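Local coordinates for NTD biosynthesis operon protein NtdA (Bacillus subtilis subsp. subtilis, PDB 4K2M) that catalyses the reversible, pyridoxal phosphate-dependent transamination of 3-dehydro-glucose 6-phosphate with glutamate to give kanosamine 6-phosphate, as a homodimer, at residues I51-D56 and R319-D324. Sequence-based numbering, arbitrary orientation.
With ACT (acetate ion), chain F.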
ATOM      1  N   ILE A  51       4.142  34.390 -21.961  1.00 21.95           N
ATOM      2  CA  ILE A  51       4.000  34.234 -20.513  1.00 25.63           C
ATOM      3  C   ILE A  51       4.799  35.287 -19.746  1.00 17.87           C
ATOM      4  O   ILE A  51       5.945  35.558 -20.088  1.00 22.52           O
ATOM      5  CB  ILE A  51       4.511  32.821 -20.091  1.00 26.55           C
ATOM      6  CG1 ILE A  51       3.480  31.756 -20.463  1.00 38.32           C
ATOM      7  CG2 ILE A  51       4.858  32.761 -18.604  1.00 34.27           C
ATOM      8  CD1 ILE A  51       2.069  32.137 -20.097  1.00 31.67           C
ATOM      9  N   ASP A  52       4.194  35.894 -18.722  1.00 18.19           N
ATOM     10  CA  ASP A  52       4.976  36.600 -17.705  1.00 15.14           C
ATOM     11  C   ASP A  52       4.943  35.665 -16.511  1.00 11.95           C
ATOM     12  O   ASP A  52       3.867  35.411 -15.981  1.00 17.26           O
ATOM     13  CB  ASP A  52       4.321  37.924 -17.303  1.00 24.02           C
ATOM     14  CG  ASP A  52       5.070  38.613 -16.161  1.00 44.68           C
ATOM     15  OD1 ASP A  52       4.636  38.506 -14.986  1.00 33.93           O
ATOM     16  OD2 ASP A  52       6.117  39.243 -16.437  1.00 36.65           O
ATOM     17  N   ILE A  53       6.087  35.113 -16.126  1.00 15.46           N
ATOM     18  CA  ILE A  53       6.055  34.026 -15.144  1.00 16.92           C
ATOM     19  C   ILE A  53       5.402  34.462 -13.850  1.00 14.73           C
ATOM     20  O   ILE A  53       4.521  33.757 -13.337  1.00 14.31           O
ATOM     21  CB  ILE A  53       7.436  33.444 -14.855  1.00 13.46           C
ATOM     22  CG1 ILE A  53       7.962  32.733 -16.092  1.00 17.57           C
ATOM     23  CG2 ILE A  53       7.362  32.412 -13.676  1.00 12.78           C
ATOM     24  CD1 ILE A  53       9.455  32.525 -16.056  1.00 15.37           C
ATOM     25  N   GLU A  54       5.822  35.608 -13.318  1.00 13.49           N
ATOM     26  CA  GLU A  54       5.329  36.027 -12.005  1.00 16.33           C
ATOM     27  C   GLU A  54       3.816  36.180 -11.998  1.00 17.79           C
ATOM     28  O   GLU A  54       3.140  35.720 -11.088  1.00 16.75           O
ATOM     29  CB  GLU A  54       6.041  37.296 -11.498  1.00 15.84           C
ATOM     30  CG  GLU A  54       7.531  37.087 -11.143  1.00 17.46           C
ATOM     31  CD  GLU A  54       8.485  37.368 -12.294  1.00 28.79           C
ATOM     32  OE1 GLU A  54       8.061  37.319 -13.482  1.00 29.94           O
ATOM     33  OE2 GLU A  54       9.673  37.648 -11.997  1.00 23.39           O
ATOM     34  N   HIS A  55       3.262  36.794 -13.033  1.00 15.05           N
ATOM     35  CA  HIS A  55       1.821  36.960 -13.070  1.00 15.11           C
ATOM     36  C   HIS A  55       1.071  35.705 -13.527  1.00 15.52           C
ATOM     37  O   HIS A  55       0.075  35.296 -12.902  1.00 18.94           O
ATOM     38  CB  HIS A  55       1.410  38.139 -13.958  1.00 17.85           C
ATOM     39  CG  HIS A  55      -0.065  38.368 -13.955  1.00 20.82           C
ATOM     40  ND1 HIS A  55      -0.734  38.873 -12.859  1.00 24.37           N
ATOM     41  CD2 HIS A  55      -1.013  38.100 -14.885  1.00 23.73           C
ATOM     42  CE1 HIS A  55      -2.025  38.937 -13.128  1.00 30.99           C
ATOM     43  NE2 HIS A  55      -2.222  38.465 -14.347  1.00 24.07           N
ATOM     44  N   ASP A  56       1.519  35.101 -14.626  1.00 17.00           N
ATOM     45  CA  ASP A  56       0.714  34.059 -15.266  1.00 13.45           C
ATOM     46  C   ASP A  56       0.823  32.707 -14.575  1.00 20.28           C
ATOM     47  O   ASP A  56      -0.161  31.958 -14.516  1.00 18.85           O
ATOM     48  CB  ASP A  56       1.042  33.940 -16.761  1.00 15.57           C
ATOM     49  CG  ASP A  56       0.655  35.188 -17.538  1.00 21.80           C
ATOM     50  OD1 ASP A  56      -0.474  35.679 -17.334  1.00 27.00           O
ATOM     51  OD2 ASP A  56       1.480  35.671 -18.340  1.00 23.61           O
ATOM     52  N   ARG A 319       8.823  24.964  -9.442  1.00  9.91           N
ATOM     53  CA  ARG A 319       9.834  24.723  -8.410  1.00 10.96           C
ATOM     54  C   ARG A 319      11.173  25.328  -8.773  1.00 10.38           C
ATOM     55  O   ARG A 319      11.831  25.942  -7.922  1.00 13.21           O
ATOM     56  CB  ARG A 319      10.000  23.220  -8.154  1.00 10.87           C
ATOM     57  CG  ARG A 319       8.807  22.587  -7.465  1.00  9.93           C
ATOM     58  CD  ARG A 319       9.067  21.077  -7.329  1.00  9.21           C
ATOM     59  NE  ARG A 319       7.977  20.402  -6.621  1.00 12.71           N
ATOM     60  CZ  ARG A 319       7.937  20.227  -5.303  1.00 15.02           C
ATOM     61  NH1 ARG A 319       8.933  20.663  -4.545  1.00 12.07           N
ATOM     62  NH2 ARG A 319       6.883  19.635  -4.738  1.00 13.43           N
ATOM     63  N   LEU A 320      11.581  25.164 -10.032  1.00 11.09           N
ATOM     64  CA  LEU A 320      12.852  25.722 -10.479  1.00 11.38           C
ATOM     65  C   LEU A 320      12.821  27.255 -10.380  1.00 11.44           C
ATOM     66  O   LEU A 320      13.803  27.882  -9.953  1.00 12.66           O
ATOM     67  CB  LEU A 320      13.150  25.293 -11.921  1.00 11.65           C
ATOM     68  CG  LEU A 320      14.254  26.079 -12.633  1.00 12.47           C
ATOM     69  CD1 LEU A 320      15.610  25.839 -11.985  1.00 14.82           C
ATOM     70  CD2 LEU A 320      14.290  25.747 -14.132  1.00 12.88           C
ATOM     71  N   PHE A 321      11.704  27.855 -10.787  1.00 11.43           N
ATOM     72  CA  PHE A 321      11.586  29.310 -10.740  1.00 14.62           C
ATOM     73  C   PHE A 321      11.742  29.783  -9.307  1.00 14.49           C
ATOM     74  O   PHE A 321      12.461  30.750  -9.033  1.00 12.82           O
ATOM     75  CB  PHE A 321      10.245  29.799 -11.299  1.00 13.76           C
ATOM     76  CG  PHE A 321      10.128  31.300 -11.336  1.00 12.77           C
ATOM     77  CD1 PHE A 321      10.692  32.021 -12.385  1.00 14.33           C
ATOM     78  CD2 PHE A 321       9.482  31.991 -10.320  1.00 15.67           C
ATOM     79  CE1 PHE A 321      10.602  33.409 -12.434  1.00 18.20           C
ATOM     80  CE2 PHE A 321       9.384  33.381 -10.358  1.00 15.09           C
ATOM     81  CZ  PHE A 321       9.955  34.088 -11.419  1.00 18.51           C
ATOM     82  N   LEU A 322      11.070  29.098  -8.389  1.00 11.63           N
ATOM     83  CA  LEU A 322      11.188  29.423  -6.973  1.00 12.11           C
ATOM     84  C   LEU A 322      12.624  29.291  -6.474  1.00 14.14           C
ATOM     85  O   LEU A 322      13.106  30.156  -5.742  1.00 12.76           O
ATOM     86  CB  LEU A 322      10.272  28.528  -6.136  1.00  9.78           C
ATOM     87  CG  LEU A 322       8.793  28.880  -6.285  1.00 10.45           C
ATOM     88  CD1 LEU A 322       7.952  27.771  -5.651  1.00 10.89           C
ATOM     89  CD2 LEU A 322       8.447  30.248  -5.650  1.00 10.10           C
ATOM     90  N   ALA A 323      13.306  28.217  -6.859  1.00  9.84           N
ATOM     91  CA  ALA A 323      14.672  27.993  -6.402  1.00 14.81           C
ATOM     92  C   ALA A 323      15.583  29.087  -6.942  1.00 15.39           C
ATOM     93  O   ALA A 323      16.414  29.636  -6.218  1.00 12.51           O
ATOM     94  CB  ALA A 323      15.177  26.607  -6.826  1.00 14.20           C
ATOM     95  N   ASP A 324      15.409  29.407  -8.219  1.00 12.63           N
ATOM     96  CA  ASP A 324      16.198  30.461  -8.862  1.00 14.25           C
ATOM     97  C   ASP A 324      15.988  31.789  -8.141  1.00 15.01           C
ATOM     98  O   ASP A 324      16.935  32.561  -7.956  1.00 16.76           O
ATOM     99  CB  ASP A 324      15.786  30.575 -10.334  1.00 15.00           C
ATOM    100  CG  ASP A 324      16.539  31.671 -11.082  1.00 17.60           C
ATOM    101  OD1 ASP A 324      17.789  31.657 -11.101  1.00 18.76           O
ATOM    102  OD2 ASP A 324      15.868  32.529 -11.669  1.00 22.94           O
TER
HETATM  103  C   ACT F 504       7.487  19.422  -1.525  1.00 25.89           C
HETATM  104  O   ACT F 504       8.099  20.149  -2.292  1.00 48.80           O
HETATM  105  OXT ACT F 504       6.392  18.985  -1.859  1.00 43.09           O
HETATM  106  CH3 ACT F 504       8.082  19.099  -0.176  1.00 30.91           C
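I53 and F321 meet where the N-terminal domain of NtdA rests on its aminotransferase domain, and their contact is a compact example of an aromatic side chain at a domain interface being met over a face and at an edge by two neighbouring residues. The enzyme has the aspartate aminotransferase fold; helix 53-57 of the extra domain packs here against helix 312-329, away from the cofactor and substrate.

The apolar part is a CH-pi contact. I53 CG2 stands over the ring of F321, 3.5 Å from its centroid and only 10° off the ring normal, while I53 CD1 reaches the same CD1-CE1 side of the ring at 3.9 Å from F321 CE1. The side chain of F321 leaves its helix toward 51-56, and with CG anti to the backbone N (chi1 -177°) the ring is carried on to I53 and E54. L20 of helix 13-24, L423 of helix 423-441 and the ring of F58 also touch F321, so both domains contribute to its surroundings.

The second interaction is with the ring edge. E54, its chain bent at chi2 (92°), brings OE2 to 3.6 Å from F321 CZ in the plane of the ring. The carboxylate is turned nearly perpendicular to the ring, and an anion at this edge probably faces the slightly positive C-H rim.

Hydrogen bonds within 51-56 tie the helix start together. D52 is the N-cap: its OD1 accepts from H55 N at 2.9 Å, and, separately, D52 N donates to D56 OD2 at 2.7 Å. A further polar link between the domains is the salt bridge of D324 with K24. The extended R319 holds an acetate, probably from the crystallisation liquor, with NH2 donating to acetate OXT at 3.0 Å.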